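Local coordinates for vacuolar protein sorting 29 (PDB 2A22), which probably takes part in vesicular protein sorting, as a VPS29-family member built on a calcineurin-like phosphoesterase fold, at residues 43-51 with 199-207. Numbering follows the deposited sequence.
Sequences LPSNFRELL and YDLRDGKTN
Phe47 and Leu201 form the middle of a small apolar patch. It packs a 3-10 turn and the short helix 48-52 on the last beta hairpin of the six-stranded sheet. The sheet is one of two in this alpha-beta-beta-alpha sandwich, the calcineurin-like phosphoesterase fold. Strands 193-202 and 205-214 make the hairpin, closed by a type I' turn from Arg202 to Lys205.

Apolar contacts dominate. The far end of the Phe47 ring meets the hairpin, with CZ 3.9 Å from Leu201 CB. Pro44 CG lies over one face of the same ring, offset toward the rim. With chi1 at 178°, Leu201 turns CG away from its own N and brings its methyls to Pro44 and Asn46, while CB stays against the ring. Leu201 CD2 lies 3.5 Å from Pro44 CB. Leu50 sets CD1 3.6 Å from Tyr199 CD1, while its CD2 approaches the outer part of that ring. Phe184 of the next strand stacks on Tyr199 and meets Phe47 edge-to-face.

Within the hairpin itself, Arg202 NE forms a salt bridge with Asp200 OD2 at 2.9 Å. Across the contact, the polar residues Asn46 and Thr206 contribute by packing. The Asn46 side chain crosses that of Leu201 at about a right angle, with Asn46 ND2 3.7 Å from Leu201 CD2. Thr206 OG1 sits at the Phe47 ring edge, in the ring plane, 3.7 Å from Phe47 CE1 and 3.6 Å from Asn46 CB.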
loop_
_atom_site.group_PDB
_atom_site.type_symbol
_atom_site.label_atom_id
_atom_site.label_comp_id
_atom_site.label_asym_id
_atom_site.label_seq_id
_atom_site.Cartn_x
_atom_site.Cartn_y
_atom_site.Cartn_z
ATOM N N LEU A 43 10.333 0.540 -10.919
ATOM C CA LEU A 43 8.895 0.369 -11.171
ATOM C C LEU A 43 8.690 0.209 -12.674
ATOM O O LEU A 43 9.456 0.775 -13.464
ATOM C CB LEU A 43 8.119 1.593 -10.667
ATOM C CG LEU A 43 8.134 1.813 -9.139
ATOM C CD1 LEU A 43 7.584 3.202 -8.795
ATOM C CD2 LEU A 43 7.328 0.763 -8.443
ATOM N N PRO A 44 7.662 -0.560 -13.086
ATOM C CA PRO A 44 7.364 -0.658 -14.514
ATOM C C PRO A 44 7.185 0.738 -15.104
ATOM O O PRO A 44 6.594 1.627 -14.457
ATOM C CB PRO A 44 6.029 -1.404 -14.526
ATOM C CG PRO A 44 6.101 -2.228 -13.307
ATOM C CD PRO A 44 6.730 -1.366 -12.285
ATOM N N SER A 45 7.711 0.954 -16.304
ATOM C CA SER A 45 7.559 2.273 -16.930
ATOM C C SER A 45 6.081 2.537 -17.208
ATOM O O SER A 45 5.616 3.669 -17.097
ATOM C CB SER A 45 8.413 2.399 -18.202
ATOM O OG SER A 45 7.969 1.518 -19.216
ATOM N N ASN A 46 5.351 1.466 -17.512
ATOM C CA ASN A 46 3.902 1.492 -17.768
ATOM C C ASN A 46 3.057 2.157 -16.674
ATOM O O ASN A 46 1.887 2.498 -16.947
ATOM C CB ASN A 46 3.368 0.058 -17.890
ATOM C CG ASN A 46 4.226 -0.836 -18.744
ATOM O OD1 ASN A 46 3.771 -1.326 -19.772
ATOM N ND2 ASN A 46 5.441 -1.101 -18.308
ATOM N N PHE A 47 3.627 2.245 -15.453
ATOM C CA PHE A 47 2.976 2.744 -14.239
ATOM C C PHE A 47 3.354 4.198 -14.026
ATOM O O PHE A 47 2.869 4.846 -13.086
ATOM C CB PHE A 47 3.468 1.969 -12.985
ATOM C CG PHE A 47 2.852 0.587 -12.800
ATOM C CD1 PHE A 47 1.980 0.022 -13.763
ATOM C CD2 PHE A 47 3.190 -0.179 -11.678
ATOM C CE1 PHE A 47 1.415 -1.255 -13.575
ATOM C CE2 PHE A 47 2.637 -1.460 -11.483
ATOM C CZ PHE A 47 1.756 -1.999 -12.431
ATOM N N ARG A 48 4.262 4.686 -14.868
ATOM C CA ARG A 48 4.967 5.946 -14.627
ATOM C C ARG A 48 4.028 7.124 -14.485
ATOM O O ARG A 48 4.055 7.830 -13.477
ATOM C CB ARG A 48 6.001 6.213 -15.734
ATOM C CG ARG A 48 6.772 7.550 -15.573
ATOM C CD ARG A 48 7.680 7.827 -16.746
ATOM N NE ARG A 48 8.050 9.246 -16.794
ATOM C CZ ARG A 48 8.885 9.788 -17.687
ATOM N NH1 ARG A 48 9.457 9.036 -18.628
ATOM N NH2 ARG A 48 9.146 11.091 -17.638
ATOM N N GLU A 49 3.197 7.315 -15.494
ATOM C CA GLU A 49 2.278 8.423 -15.526
ATOM C C GLU A 49 1.132 8.230 -14.554
ATOM O O GLU A 49 0.651 9.206 -13.969
ATOM C CB GLU A 49 1.760 8.640 -16.951
ATOM C CG GLU A 49 2.791 9.325 -17.856
ATOM C CD GLU A 49 2.246 9.659 -19.241
ATOM O OE1 GLU A 49 1.206 9.077 -19.665
ATOM O OE2 GLU A 49 2.876 10.512 -19.917
ATOM N N LEU A 50 0.708 6.979 -14.360
ATOM C CA LEU A 50 -0.308 6.685 -13.359
ATOM C C LEU A 50 0.120 7.171 -11.974
ATOM O O LEU A 50 -0.659 7.838 -11.295
ATOM C CB LEU A 50 -0.681 5.197 -13.348
ATOM C CG LEU A 50 -1.694 4.741 -14.411
ATOM C CD1 LEU A 50 -1.780 3.221 -14.434
ATOM C CD2 LEU A 50 -3.107 5.362 -14.268
ATOM N N LEU A 51 1.359 6.860 -11.577
ATOM C CA LEU A 51 1.941 7.348 -10.316
ATOM C C LEU A 51 2.328 8.838 -10.276
ATOM O O LEU A 51 2.548 9.390 -9.199
ATOM C CB LEU A 51 3.125 6.466 -9.905
ATOM C CG LEU A 51 2.785 4.958 -9.917
ATOM C CD1 LEU A 51 4.007 4.069 -9.846
ATOM C CD2 LEU A 51 1.775 4.599 -8.835
ATOM N N TYR A 199 -4.680 -1.807 -9.953
ATOM C CA TYR A 199 -3.853 -1.919 -11.191
ATOM C C TYR A 199 -2.930 -3.136 -11.118
ATOM O O TYR A 199 -2.329 -3.377 -10.090
ATOM C CB TYR A 199 -3.021 -0.654 -11.430
ATOM C CG TYR A 199 -3.899 0.542 -11.726
ATOM C CD1 TYR A 199 -4.190 0.898 -13.027
ATOM C CD2 TYR A 199 -4.484 1.273 -10.695
ATOM C CE1 TYR A 199 -5.033 1.984 -13.306
ATOM C CE2 TYR A 199 -5.300 2.357 -10.960
ATOM C CZ TYR A 199 -5.591 2.686 -12.268
ATOM O OH TYR A 199 -6.420 3.731 -12.524
ATOM N N ASP A 200 -2.856 -3.909 -12.195
ATOM C CA ASP A 200 -1.820 -4.913 -12.343
ATOM C C ASP A 200 -1.272 -4.953 -13.772
ATOM O O ASP A 200 -1.966 -4.571 -14.720
ATOM C CB ASP A 200 -2.294 -6.290 -11.862
ATOM C CG ASP A 200 -3.324 -6.939 -12.804
ATOM O OD1 ASP A 200 -4.168 -6.244 -13.383
ATOM O OD2 ASP A 200 -3.312 -8.171 -12.928
ATOM N N LEU A 201 -0.016 -5.379 -13.903
ATOM C CA LEU A 201 0.647 -5.457 -15.186
ATOM C C LEU A 201 0.853 -6.918 -15.555
ATOM O O LEU A 201 1.599 -7.624 -14.888
ATOM C CB LEU A 201 2.008 -4.730 -15.146
ATOM C CG LEU A 201 2.902 -4.748 -16.414
ATOM C CD1 LEU A 201 2.158 -4.225 -17.622
ATOM C CD2 LEU A 201 4.133 -3.888 -16.206
ATOM N N ARG A 202 0.183 -7.362 -16.610
ATOM C CA ARG A 202 0.310 -8.735 -17.123
ATOM C C ARG A 202 0.475 -8.676 -18.653
ATOM O O ARG A 202 -0.216 -7.908 -19.345
ATOM C CB ARG A 202 -0.904 -9.581 -16.737
ATOM C CG ARG A 202 -1.014 -9.844 -15.206
ATOM C CD ARG A 202 -2.252 -10.660 -14.765
ATOM N NE ARG A 202 -3.526 -10.006 -15.106
ATOM C CZ ARG A 202 -4.360 -10.436 -16.055
ATOM N NH1 ARG A 202 -4.074 -11.534 -16.762
ATOM N NH2 ARG A 202 -5.482 -9.771 -16.308
ATOM N N ASP A 203 1.445 -9.434 -19.158
ATOM C CA ASP A 203 1.695 -9.544 -20.601
ATOM C C ASP A 203 1.890 -8.188 -21.230
ATOM O O ASP A 203 1.336 -7.915 -22.288
ATOM C CB ASP A 203 0.523 -10.271 -21.276
ATOM C CG ASP A 203 0.215 -11.606 -20.608
ATOM O OD1 ASP A 203 1.172 -12.417 -20.437
ATOM O OD2 ASP A 203 -0.970 -11.829 -20.258
ATOM N N GLY A 204 2.657 -7.330 -20.566
ATOM C CA GLY A 204 2.946 -6.015 -21.117
ATOM C C GLY A 204 1.809 -5.005 -20.993
ATOM O O GLY A 204 1.981 -3.843 -21.338
ATOM N N LYS A 205 0.657 -5.427 -20.475
ATOM C CA LYS A 205 -0.530 -4.569 -20.448
ATOM C C LYS A 205 -0.982 -4.266 -19.026
ATOM O O LYS A 205 -1.106 -5.178 -18.198
ATOM C CB LYS A 205 -1.676 -5.225 -21.229
ATOM C CG LYS A 205 -2.904 -4.331 -21.436
ATOM C CD LYS A 205 -4.143 -5.149 -21.909
ATOM C CE LYS A 205 -5.359 -4.238 -22.288
ATOM N NZ LYS A 205 -4.938 -2.938 -22.945
ATOM N N THR A 206 -1.201 -2.984 -18.736
ATOM C CA THR A 206 -1.761 -2.585 -17.455
ATOM C C THR A 206 -3.284 -2.765 -17.499
ATOM O O THR A 206 -3.950 -2.235 -18.380
ATOM C CB THR A 206 -1.409 -1.122 -17.099
ATOM O OG1 THR A 206 0.018 -0.963 -17.037
ATOM C CG2 THR A 206 -1.983 -0.746 -15.720
ATOM N N ASN A 207 -3.809 -3.553 -16.575
ATOM C CA ASN A 207 -5.252 -3.717 -16.359
ATOM C C ASN A 207 -5.741 -2.947 -15.112
ATOM O O ASN A 207 -4.983 -2.817 -14.154
ATOM C CB ASN A 207 -5.579 -5.207 -16.183
ATOM C CG ASN A 207 -5.028 -6.068 -17.319
ATOM O OD1 ASN A 207 -5.563 -6.050 -18.437
ATOM N ND2 ASN A 207 -3.938 -6.825 -17.035
#